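Local coordinates for iron-regulated ABC transporter siderophore-binding protein SirA (Staphylococcus aureus subsp. aureus, PDB 3MWF) that binds the iron-loaded siderophore staphyloferrin B and probably delivers it to an ABC transporter for uptake into the cell, at residues 31-34 against 35-39; 88-91 against 92-96; 191-194 against 195-198. All blocks are in the same frame, centred on the assembly; numbering follows the deposited sequence.

All three contacts are local, each within one continuous run of chain. Interactions 1 and 2 touch: A31 of helix 29-37 packs on V88 of strand 86-90, a strand of the mixed sheet, with A31 CB 3.8 Å from V88 CG1. Interaction 1 is buried and lies on helix 29-37, where backbone bonds and apolar contacts dominate. Interaction 2 is partly buried; it turns strand 86-90 into helix 91-94 and carries R93, an arginine of the siderophore pocket. Interaction 3 lies at the surface, its centre about 33 Å from that of interaction 1, and starts helix 194-201. Interactions 2 and 3 share side-chain N-capping, by S90 and N193, whereas interaction 1 ends its helix with a Schellman motif.

Interaction 1 of 3, residues 31-34 against 35-39; sequences ATDV and AVSLG
D33 and S37 meet one turn apart at the end of helix 29-37, and V34 meets L38 in the same way. The backbone bonds come first. A35 N donates to A31 O at 2.9 Å and V36 N to T32 O at 3.1 Å. The latter bond is nearly straight, with an N-H...O angle of 172°. L38 N closes the last full turn on V34 O. G39 N then turns back to V36 O at 3.0 Å. G39 has a positive phi of 84°, and the helix ends there in a Schellman motif.

One side-chain hydroxyl joins this pattern. S37 OG lies beside its own backbone N (chi1 -68°), which brings it back over the preceding turn. It donates to D33 O at 2.9 Å from above the carbonyl plane. S37 N reaches the same oxygen, so two donors grip D33 O. The D33 carboxylate is held by other partners: OD2 bonds to Y57 OH, and OD1 to K278 N in helix 277-290. T32 OG1 bonds to T26 OG1, in the strand before the helix.

The apolar pair is V34 and L38. They lie side by side and point the same way, with V34 CG1 touching L38 CD1 at 3.7 Å. V34 also packs on helix 116-127, and L38 on helix 130-155.

The helix belongs to the beta-alpha-beta unit of strands 24-26 and 44-45. Its chemistry implies a mostly buried element: V34 and L38 meet neighbouring helices, and the buried D33 carboxylate is satisfied by hydrogen bonds.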
ATOM      1  N   ALA A  31       1.565   0.820   8.792  1.00 11.98           N
ATOM      2  CA  ALA A  31       2.057   0.494  10.128  1.00 12.15           C
ATOM      3  C   ALA A  31       0.882   0.554  11.102  1.00 12.60           C
ATOM      4  O   ALA A  31       0.729  -0.306  11.972  1.00 13.22           O
ATOM      5  CB  ALA A  31       3.165   1.469  10.534  1.00 13.25           C
ATOM      6  N   THR A  32       0.021   1.552  10.932  1.00 11.55           N
ATOM      7  CA  THR A  32      -1.195   1.645  11.779  1.00 12.42           C
ATOM      8  C   THR A  32      -2.082   0.421  11.621  1.00 12.71           C
ATOM      9  O   THR A  32      -2.569  -0.160  12.618  1.00 13.11           O
ATOM     10  CB  THR A  32      -1.970   2.902  11.430  1.00 10.90           C
ATOM     11  OG1 THR A  32      -1.091   4.020  11.595  1.00 13.03           O
ATOM     12  CG2 THR A  32      -3.153   3.093  12.407  1.00 14.57           C
ATOM     13  N   ASP A  33      -2.262   0.024  10.371  1.00 12.78           N
ATOM     14  CA  ASP A  33      -3.038  -1.150  10.030  1.00 13.14           C
ATOM     15  C   ASP A  33      -2.425  -2.413  10.609  1.00 13.99           C
ATOM     16  O   ASP A  33      -3.122  -3.258  11.180  1.00 14.83           O
ATOM     17  CB  ASP A  33      -3.172  -1.246   8.503  1.00 12.93           C
ATOM     18  CG  ASP A  33      -4.008  -2.459   8.053  1.00 14.48           C
ATOM     19  OD1 ASP A  33      -3.523  -3.617   8.175  1.00 13.77           O
ATOM     20  OD2 ASP A  33      -5.151  -2.233   7.555  1.00 17.06           O
ATOM     21  N   VAL A  34      -1.116  -2.548  10.466  1.00 13.87           N
ATOM     22  CA  VAL A  34      -0.424  -3.741  10.961  1.00 14.49           C
ATOM     23  C   VAL A  34      -0.501  -3.812  12.496  1.00 14.64           C
ATOM     24  O   VAL A  34      -0.711  -4.895  13.055  1.00 16.42           O
ATOM     25  CB  VAL A  34       1.022  -3.789  10.418  1.00 14.80           C
ATOM     26  CG1 VAL A  34       1.898  -4.827  11.177  1.00 15.12           C
ATOM     27  CG2 VAL A  34       1.001  -4.123   8.931  1.00 15.60           C
ATOM     28  N   ALA A  35      -0.371  -2.663  13.164  1.00 15.51           N
ATOM     29  CA  ALA A  35      -0.450  -2.653  14.640  1.00 16.16           C
ATOM     30  C   ALA A  35      -1.811  -3.207  15.068  1.00 17.15           C
ATOM     31  O   ALA A  35      -1.911  -4.110  15.919  1.00 18.21           O
ATOM     32  CB  ALA A  35      -0.270  -1.236  15.159  1.00 16.48           C
ATOM     33  N   VAL A  36      -2.870  -2.673  14.467  1.00 16.38           N
ATOM     34  CA  VAL A  36      -4.222  -3.167  14.756  1.00 17.10           C
ATOM     35  C   VAL A  36      -4.365  -4.672  14.465  1.00 18.05           C
ATOM     36  O   VAL A  36      -4.924  -5.441  15.275  1.00 18.53           O
ATOM     37  CB  VAL A  36      -5.268  -2.304  14.003  1.00 16.64           C
ATOM     38  CG1 VAL A  36      -6.667  -2.956  14.002  1.00 19.24           C
ATOM     39  CG2 VAL A  36      -5.328  -0.877  14.577  1.00 15.84           C
ATOM     40  N   SER A  37      -3.823  -5.105  13.329  1.00 17.23           N
ATOM     41  CA  SER A  37      -3.867  -6.508  12.911  1.00 18.20           C
ATOM     42  C   SER A  37      -3.155  -7.447  13.896  1.00 19.13           C
ATOM     43  O   SER A  37      -3.535  -8.635  14.049  1.00 18.72           O
ATOM     44  CB  SER A  37      -3.238  -6.627  11.520  1.00 16.51           C
ATOM     45  OG  SER A  37      -4.056  -5.978  10.549  1.00 17.80           O
ATOM     46  N   LEU A  38      -2.126  -6.916  14.548  1.00 19.75           N
ATOM     47  CA  LEU A  38      -1.343  -7.661  15.538  1.00 21.49           C
ATOM     48  C   LEU A  38      -1.927  -7.548  16.960  1.00 22.79           C
ATOM     49  O   LEU A  38      -1.339  -8.074  17.917  1.00 24.21           O
ATOM     50  CB  LEU A  38       0.114  -7.196  15.517  1.00 20.94           C
ATOM     51  CG  LEU A  38       0.923  -7.568  14.266  1.00 19.85           C
ATOM     52  CD1 LEU A  38       2.239  -6.847  14.271  1.00 20.05           C
ATOM     53  CD2 LEU A  38       1.159  -9.073  14.177  1.00 22.29           C
ATOM     54  N   GLY A  39      -3.058  -6.858  17.086  1.00 23.34           N
ATOM     55  CA  GLY A  39      -3.784  -6.722  18.364  1.00 24.29           C
ATOM     56  C   GLY A  39      -3.265  -5.616  19.268  1.00 24.63           C
ATOM     57  O   GLY A  39      -3.533  -5.624  20.482  1.00 25.17           O
TER

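Interaction 2 of 3, residues 88-91 against 92-96; sequences VASK and VRNEK. With SE8 (5-[(2-{[(3S)-5-{[(2S)-2-amino-2-carboxyethyl]amino}-3-carboxy-3-hydroxy-5-oxopentanoyl]amino}ethyl)amino]-2,5-dioxopentanoic acid), chain C.
K91 and E95 lie side by side one turn apart, pointing the same way. K91 CG is anti to its own N (chi1 -175°), and the chain bends at chi3 and chi4, which brings NZ near both carboxylate oxygens. NZ forms a salt bridge with E95 OE1 at 3.3 Å; the hydrogen bonds to both oxygens are weak.

S90 is the N-cap of the short helix. Its OG accepts from R93 N at 3.1 Å, and its carbonyl O accepts from N94 N at 2.8 Å. S90 N donates almost straight to N94 OD1 (169°), so the asparagine side chain folds back on the strand end. Water 1 bridges S90 OG and N94 OD1.

V92 and R93 face the siderophore. V92 CG2 touches SE8 C15 at 3.5 Å. R93 NH2 donates to SE8 O26 at 2.8 Å and NH1 to SE8 O29 at 3.0 Å. R93 NE makes a salt bridge with E71, which would steady the guanidinium. The cap holds the backbone of R93, and so probably contributes to placing this pocket arginine.

Strand 86-90 lies between strands 24-26 and 107-110. Helix 98-104 packs on A89 and N94 through L101.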
ATOM      1  N   VAL A  88       7.101   3.507  14.975  1.00 14.65           N
ATOM      2  CA  VAL A  88       7.347   2.795  13.715  1.00 14.86           C
ATOM      3  C   VAL A  88       7.363   3.846  12.586  1.00 14.78           C
ATOM      4  O   VAL A  88       6.366   4.553  12.344  1.00 14.52           O
ATOM      5  CB  VAL A  88       6.261   1.699  13.410  1.00 15.10           C
ATOM      6  CG1 VAL A  88       6.556   0.979  12.089  1.00 15.56           C
ATOM      7  CG2 VAL A  88       6.184   0.664  14.543  1.00 16.87           C
ATOM      8  N   ALA A  89       8.511   3.947  11.920  1.00 13.38           N
ATOM      9  CA  ALA A  89       8.781   5.006  10.950  1.00 13.12           C
ATOM     10  C   ALA A  89       9.140   4.339   9.631  1.00 12.65           C
ATOM     11  O   ALA A  89       9.209   3.113   9.568  1.00 12.70           O
ATOM     12  CB  ALA A  89       9.960   5.888  11.415  1.00 13.92           C
ATOM     13  N   SER A  90       9.335   5.162   8.606  1.00 12.67           N
ATOM     14  CA  SER A  90       9.838   4.692   7.306  1.00 12.70           C
ATOM     15  C   SER A  90      10.978   5.608   6.859  1.00 13.61           C
ATOM     16  O   SER A  90      11.000   6.808   7.191  1.00 13.22           O
ATOM     17  CB  SER A  90       8.703   4.692   6.256  1.00 11.83           C
ATOM     18  OG  SER A  90       8.277   6.015   5.939  1.00 11.40           O
ATOM     19  N   LYS A  91      11.907   5.061   6.080  1.00 13.47           N
ATOM     20  CA  LYS A  91      12.975   5.886   5.519  1.00 15.74           C
ATOM     21  C   LYS A  91      12.353   6.882   4.543  1.00 15.14           C
ATOM     22  O   LYS A  91      12.677   8.068   4.544  1.00 15.17           O
ATOM     23  CB  LYS A  91      14.041   4.992   4.853  1.00 15.75           C
ATOM     24  CG  LYS A  91      15.288   5.716   4.330  1.00 23.04           C
ATOM     25  CD  LYS A  91      16.437   4.707   4.304  1.00 26.59           C
ATOM     26  CE  LYS A  91      17.114   4.605   2.936  1.00 33.24           C
ATOM     27  NZ  LYS A  91      17.955   5.814   2.615  1.00 33.25           N
ATOM     28  N   VAL A  92      11.395   6.421   3.732  1.00 14.74           N
ATOM     29  CA  VAL A  92      10.834   7.334   2.758  1.00 14.93           C
ATOM     30  C   VAL A  92      10.197   8.605   3.376  1.00 14.83           C
ATOM     31  O   VAL A  92      10.387   9.712   2.864  1.00 15.48           O
ATOM     32  CB  VAL A  92       9.906   6.616   1.752  1.00 16.04           C
ATOM     33  CG1 VAL A  92       8.664   6.072   2.433  1.00 16.61           C
ATOM     34  CG2 VAL A  92       9.564   7.581   0.640  1.00 17.53           C
ATOM     35  N   ARG A  93       9.462   8.461   4.475  1.00 13.54           N
ATOM     36  CA  ARG A  93       8.841   9.635   5.082  1.00 13.30           C
ATOM     37  C   ARG A  93       9.746  10.346   6.081  1.00 12.75           C
ATOM     38  O   ARG A  93       9.722  11.569   6.164  1.00 13.67           O
ATOM     39  CB  ARG A  93       7.557   9.264   5.820  1.00 11.68           C
ATOM     40  CG  ARG A  93       6.506   8.507   4.977  1.00 13.76           C
ATOM     41  CD  ARG A  93       6.097   9.276   3.768  1.00 13.43           C
ATOM     42  NE  ARG A  93       5.008   8.558   3.118  1.00 11.11           N
ATOM     43  CZ  ARG A  93       4.634   8.751   1.862  1.00 12.34           C
ATOM     44  NH1 ARG A  93       5.277   9.623   1.097  1.00 15.01           N
ATOM     45  NH2 ARG A  93       3.607   8.058   1.376  1.00 10.73           N
ATOM     46  N   ASN A  94      10.519   9.567   6.831  1.00 13.02           N
ATOM     47  CA  ASN A  94      11.086  10.110   8.074  1.00 12.70           C
ATOM     48  C   ASN A  94      12.607  10.058   8.146  1.00 14.28           C
ATOM     49  O   ASN A  94      13.166  10.287   9.219  1.00 14.62           O
ATOM     50  CB  ASN A  94      10.543   9.361   9.305  1.00 13.31           C
ATOM     51  CG  ASN A  94       9.023   9.145   9.260  1.00 13.05           C
ATOM     52  OD1 ASN A  94       8.557   8.002   9.296  1.00 13.08           O
ATOM     53  ND2 ASN A  94       8.252  10.245   9.228  1.00 14.22           N
ATOM     54  N   GLU A  95      13.290   9.808   7.030  1.00 14.71           N
ATOM     55  CA  GLU A  95      14.757   9.630   7.138  1.00 16.25           C
ATOM     56  C   GLU A  95      15.397  10.825   7.844  1.00 16.76           C
ATOM     57  O   GLU A  95      16.260  10.635   8.705  1.00 15.97           O
ATOM     58  CB  GLU A  95      15.411   9.454   5.769  1.00 17.02           C
ATOM     59  CG  GLU A  95      16.929   9.205   5.874  1.00 21.32           C
ATOM     60  CD  GLU A  95      17.539   8.799   4.554  1.00 29.59           C
ATOM     61  OE1 GLU A  95      16.814   8.817   3.535  1.00 30.93           O
ATOM     62  OE2 GLU A  95      18.745   8.468   4.531  1.00 31.22           O
ATOM     63  N   LYS A  96      14.956  12.037   7.486  1.00 17.69           N
ATOM     64  CA  LYS A  96      15.603  13.258   7.973  1.00 19.47           C
ATOM     65  C   LYS A  96      15.340  13.559   9.454  1.00 19.00           C
ATOM     66  O   LYS A  96      16.093  14.309  10.069  1.00 19.33           O
ATOM     67  CB  LYS A  96      15.243  14.455   7.075  1.00 21.46           C
ATOM     68  CG  LYS A  96      15.944  14.434   5.709  1.00 25.90           C
ATOM     69  CD  LYS A  96      15.770  15.771   4.976  1.00 33.56           C
ATOM     70  CE  LYS A  96      16.850  15.999   3.913  1.00 37.16           C
ATOM     71  NZ  LYS A  96      16.721  15.061   2.744  1.00 39.46           N
TER
HETATM   72  C1  SE8 C   1       2.434  12.189  -0.711  1.00 15.32           C
HETATM   73  C2  SE8 C   1       1.308  12.207  -1.707  1.00 15.19           C
HETATM   74  C3  SE8 C   1       0.015  11.722  -1.068  1.00 12.64           C
HETATM   75  N4  SE8 C   1       0.064  10.315  -0.686  1.00 12.67           N
HETATM   76  C5  SE8 C   1      -0.371   9.359  -1.481  1.00 14.42           C
HETATM   77  C6  SE8 C   1      -0.113   7.939  -1.040  1.00 12.23           C
HETATM   78  C7  SE8 C   1       1.291   7.490  -1.443  1.00 13.83           C
HETATM   79  C8  SE8 C   1       1.549   6.109  -0.814  1.00 12.42           C
HETATM   80  C9  SE8 C   1       2.823   5.421  -1.300  1.00 12.89           C
HETATM   81  N10 SE8 C   1       3.881   6.184  -1.569  1.00 12.42           N
HETATM   82  C11 SE8 C   1       5.105   5.546  -1.998  1.00 16.54           C
HETATM   83  C12 SE8 C   1       6.233   5.825  -1.020  1.00 22.20           C
HETATM   84  N13 SE8 C   1       7.544   5.602  -1.614  1.00 28.35           N
HETATM   85  C14 SE8 C   1       8.205   6.520  -2.382  1.00 30.94           C
HETATM   86  C15 SE8 C   1       7.805   7.964  -2.321  1.00 31.51           C
HETATM   87  C16 SE8 C   1       6.601   8.011  -3.229  1.00 27.47           C
HETATM   88  C17 SE8 C   1       5.549   9.014  -2.872  1.00 23.01           C
HETATM   89  C18 SE8 C   1       5.233   9.930  -3.956  1.00 22.62           C
HETATM   90  O19 SE8 C   1       2.463  13.083   0.175  1.00 14.72           O
HETATM   91  O20 SE8 C   1       3.320  11.320  -0.838  1.00 13.74           O
HETATM   92  N21 SE8 C   1       1.673  11.359  -2.859  1.00 13.76           N
HETATM   93  O22 SE8 C   1      -0.950   9.556  -2.532  1.00 14.01           O
HETATM   94  C23 SE8 C   1       1.422   7.472  -2.956  1.00 13.21           C
HETATM   95  O24 SE8 C   1       0.895   6.538  -3.609  1.00 13.16           O
HETATM   96  O25 SE8 C   1       2.069   8.380  -3.534  1.00 12.77           O
HETATM   97  O26 SE8 C   1       2.238   8.467  -0.974  1.00 13.11           O
HETATM   98  O27 SE8 C   1       2.844   4.200  -1.410  1.00 12.69           O
HETATM   99  O28 SE8 C   1       9.099   6.214  -3.149  1.00 37.49           O
HETATM  100  O29 SE8 C   1       4.907   8.978  -1.817  1.00 16.88           O
HETATM  101  O30 SE8 C   1       4.121  10.447  -3.970  1.00 16.43           O
HETATM  102  O31 SE8 C   1       6.071  10.139  -4.870  1.00 27.30           O
HETATM  103  O   HOH W   1       6.561   6.865   8.047  1.00 12.63           O

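Interaction 3 of 3, residues 191-194 against 195-198; sequences KRNK and DLQK
An N-cap starts helix 194-201, and N193 is the capping residue. Its OD1 accepts from L196 N at 2.9 Å. CG lies between the backbone N and the carbonyl carbon (chi1 75°), which turns the amide back toward the first turn. The N-H comes from above the amide carbonyl plane, 44° out of it, rather than on a lone pair. The amide nitrogen is held too: ND2 bonds to N219 O and L217 O in a nearby loop.

The first helical bonds follow. Q197 N donates to N193 O, and K198 N to K194 O at 2.9 Å.

R192 reaches past the cap to Q197. NH1 donates to OE1 at 2.9 Å. The oxygen lies at the guanidinium edge, within its plane, and the donor meets an OE1 lone pair in the amide plane. The two planes are 44° apart. Water 2 adds a second link, donating to OE1 at 2.6 Å and accepting from R192 N. OE1 therefore takes two donors. Q197 NE2 bonds onward to D201 OD1, which helps fix which way the amide is turned. The R192 side chain crosses L196 at about a right angle, with R192 CD 4.1 Å from L196 CG.

R192 NH2 bonds to A177 O, just beyond strand 173-176. L196 packs on A177 and L217. Before the cap, K191 makes backbone hydrogen bonds with L161 and A163, at and just before the start of strand 163-168.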
ATOM      1  N   LYS A 191       1.434 -10.834 -14.569  1.00 12.27           N
ATOM      2  CA  LYS A 191       2.705 -10.376 -15.149  1.00 12.14           C
ATOM      3  C   LYS A 191       2.545  -8.985 -15.744  1.00 12.87           C
ATOM      4  O   LYS A 191       1.455  -8.399 -15.723  1.00 12.71           O
ATOM      5  CB  LYS A 191       3.190 -11.362 -16.224  1.00 13.15           C
ATOM      6  CG  LYS A 191       3.400 -12.754 -15.699  1.00 11.82           C
ATOM      7  CD  LYS A 191       4.376 -12.818 -14.557  1.00 14.29           C
ATOM      8  CE  LYS A 191       4.477 -14.242 -13.954  1.00 17.60           C
ATOM      9  NZ  LYS A 191       5.374 -14.282 -12.773  1.00 19.02           N
ATOM     10  N   ARG A 192       3.658  -8.438 -16.255  1.00 12.43           N
ATOM     11  CA  ARG A 192       3.669  -7.088 -16.818  1.00 12.66           C
ATOM     12  C   ARG A 192       4.194  -7.124 -18.243  1.00 11.90           C
ATOM     13  O   ARG A 192       5.008  -8.005 -18.582  1.00 12.61           O
ATOM     14  CB  ARG A 192       4.603  -6.192 -15.993  1.00 13.27           C
ATOM     15  CG  ARG A 192       4.278  -6.191 -14.506  1.00 13.40           C
ATOM     16  CD  ARG A 192       5.153  -5.195 -13.760  1.00 13.26           C
ATOM     17  NE  ARG A 192       4.938  -5.232 -12.301  1.00 11.57           N
ATOM     18  CZ  ARG A 192       5.615  -5.979 -11.429  1.00 12.83           C
ATOM     19  NH1 ARG A 192       6.590  -6.807 -11.845  1.00 13.31           N
ATOM     20  NH2 ARG A 192       5.326  -5.907 -10.131  1.00 13.52           N
ATOM     21  N   ASN A 193       3.777  -6.168 -19.065  1.00 11.86           N
ATOM     22  CA  ASN A 193       4.338  -6.057 -20.418  1.00 12.06           C
ATOM     23  C   ASN A 193       5.836  -5.855 -20.302  1.00 12.46           C
ATOM     24  O   ASN A 193       6.333  -5.367 -19.284  1.00 11.75           O
ATOM     25  CB  ASN A 193       3.635  -4.993 -21.275  1.00 12.75           C
ATOM     26  CG  ASN A 193       4.017  -3.582 -20.903  1.00 12.06           C
ATOM     27  OD1 ASN A 193       5.182  -3.157 -21.099  1.00 13.75           O
ATOM     28  ND2 ASN A 193       3.045  -2.816 -20.408  1.00 12.93           N
ATOM     29  N   LYS A 194       6.571  -6.257 -21.335  1.00 12.66           N
ATOM     30  CA  LYS A 194       8.022  -6.274 -21.244  1.00 13.44           C
ATOM     31  C   LYS A 194       8.633  -4.918 -20.881  1.00 13.50           C
ATOM     32  O   LYS A 194       9.534  -4.853 -20.049  1.00 13.45           O
ATOM     33  CB  LYS A 194       8.634  -6.836 -22.543  1.00 13.23           C
ATOM     34  CG  LYS A 194      10.158  -6.753 -22.575  1.00 14.95           C
ATOM     35  CD  LYS A 194      10.727  -7.394 -23.841  1.00 16.64           C
ATOM     36  CE  LYS A 194      12.247  -7.300 -23.857  1.00 17.67           C
ATOM     37  NZ  LYS A 194      12.815  -8.163 -24.971  1.00 18.20           N
ATOM     38  N   ASP A 195       8.106  -3.847 -21.460  1.00 14.18           N
ATOM     39  CA  ASP A 195       8.690  -2.530 -21.201  1.00 15.23           C
ATOM     40  C   ASP A 195       8.441  -2.107 -19.742  1.00 14.23           C
ATOM     41  O   ASP A 195       9.317  -1.558 -19.051  1.00 14.21           O
ATOM     42  CB  ASP A 195       8.134  -1.517 -22.204  1.00 15.39           C
ATOM     43  CG  ASP A 195       9.126  -0.350 -22.486  1.00 20.73           C
ATOM     44  OD1 ASP A 195      10.317  -0.401 -22.070  1.00 25.90           O
ATOM     45  OD2 ASP A 195       8.690   0.623 -23.103  1.00 28.34           O
ATOM     46  N   LEU A 196       7.235  -2.373 -19.253  1.00 13.03           N
ATOM     47  CA  LEU A 196       6.924  -2.073 -17.844  1.00 12.62           C
ATOM     48  C   LEU A 196       7.771  -2.927 -16.887  1.00 13.10           C
ATOM     49  O   LEU A 196       8.244  -2.446 -15.841  1.00 12.97           O
ATOM     50  CB  LEU A 196       5.418  -2.317 -17.615  1.00 12.78           C
ATOM     51  CG  LEU A 196       4.890  -1.909 -16.247  1.00 13.77           C
ATOM     52  CD1 LEU A 196       5.094  -0.438 -16.030  1.00 11.96           C
ATOM     53  CD2 LEU A 196       3.388  -2.232 -16.199  1.00 13.85           C
ATOM     54  N   GLN A 197       7.977  -4.204 -17.249  1.00 13.01           N
ATOM     55  CA  GLN A 197       8.758  -5.084 -16.393  1.00 13.78           C
ATOM     56  C   GLN A 197      10.206  -4.600 -16.346  1.00 13.96           C
ATOM     57  O   GLN A 197      10.866  -4.662 -15.281  1.00 14.38           O
ATOM     58  CB  GLN A 197       8.688  -6.538 -16.883  1.00 13.91           C
ATOM     59  CG  GLN A 197       9.401  -7.518 -15.965  1.00 13.96           C
ATOM     60  CD  GLN A 197       8.832  -7.517 -14.589  1.00 15.40           C
ATOM     61  OE1 GLN A 197       7.598  -7.523 -14.420  1.00 14.50           O
ATOM     62  NE2 GLN A 197       9.707  -7.453 -13.587  1.00 18.15           N
ATOM     63  N   LYS A 198      10.689  -4.092 -17.484  1.00 14.40           N
ATOM     64  CA  LYS A 198      12.046  -3.535 -17.528  1.00 15.81           C
ATOM     65  C   LYS A 198      12.184  -2.373 -16.537  1.00 15.67           C
ATOM     66  O   LYS A 198      13.231  -2.231 -15.891  1.00 16.06           O
ATOM     67  CB  LYS A 198      12.410  -3.060 -18.949  1.00 16.59           C
ATOM     68  CG  LYS A 198      13.819  -2.444 -19.030  1.00 22.12           C
ATOM     69  CD  LYS A 198      14.277  -2.192 -20.474  1.00 30.00           C
ATOM     70  CE  LYS A 198      14.996  -3.407 -21.104  1.00 34.31           C
ATOM     71  NZ  LYS A 198      14.151  -4.136 -22.099  1.00 34.80           N
TER
HETATM   72  O   HOH W   2       6.212  -9.598 -14.999  1.00 18.39           O
HETATM   73  O   HOH W   3       9.033  -8.273 -10.501  1.00 28.14           O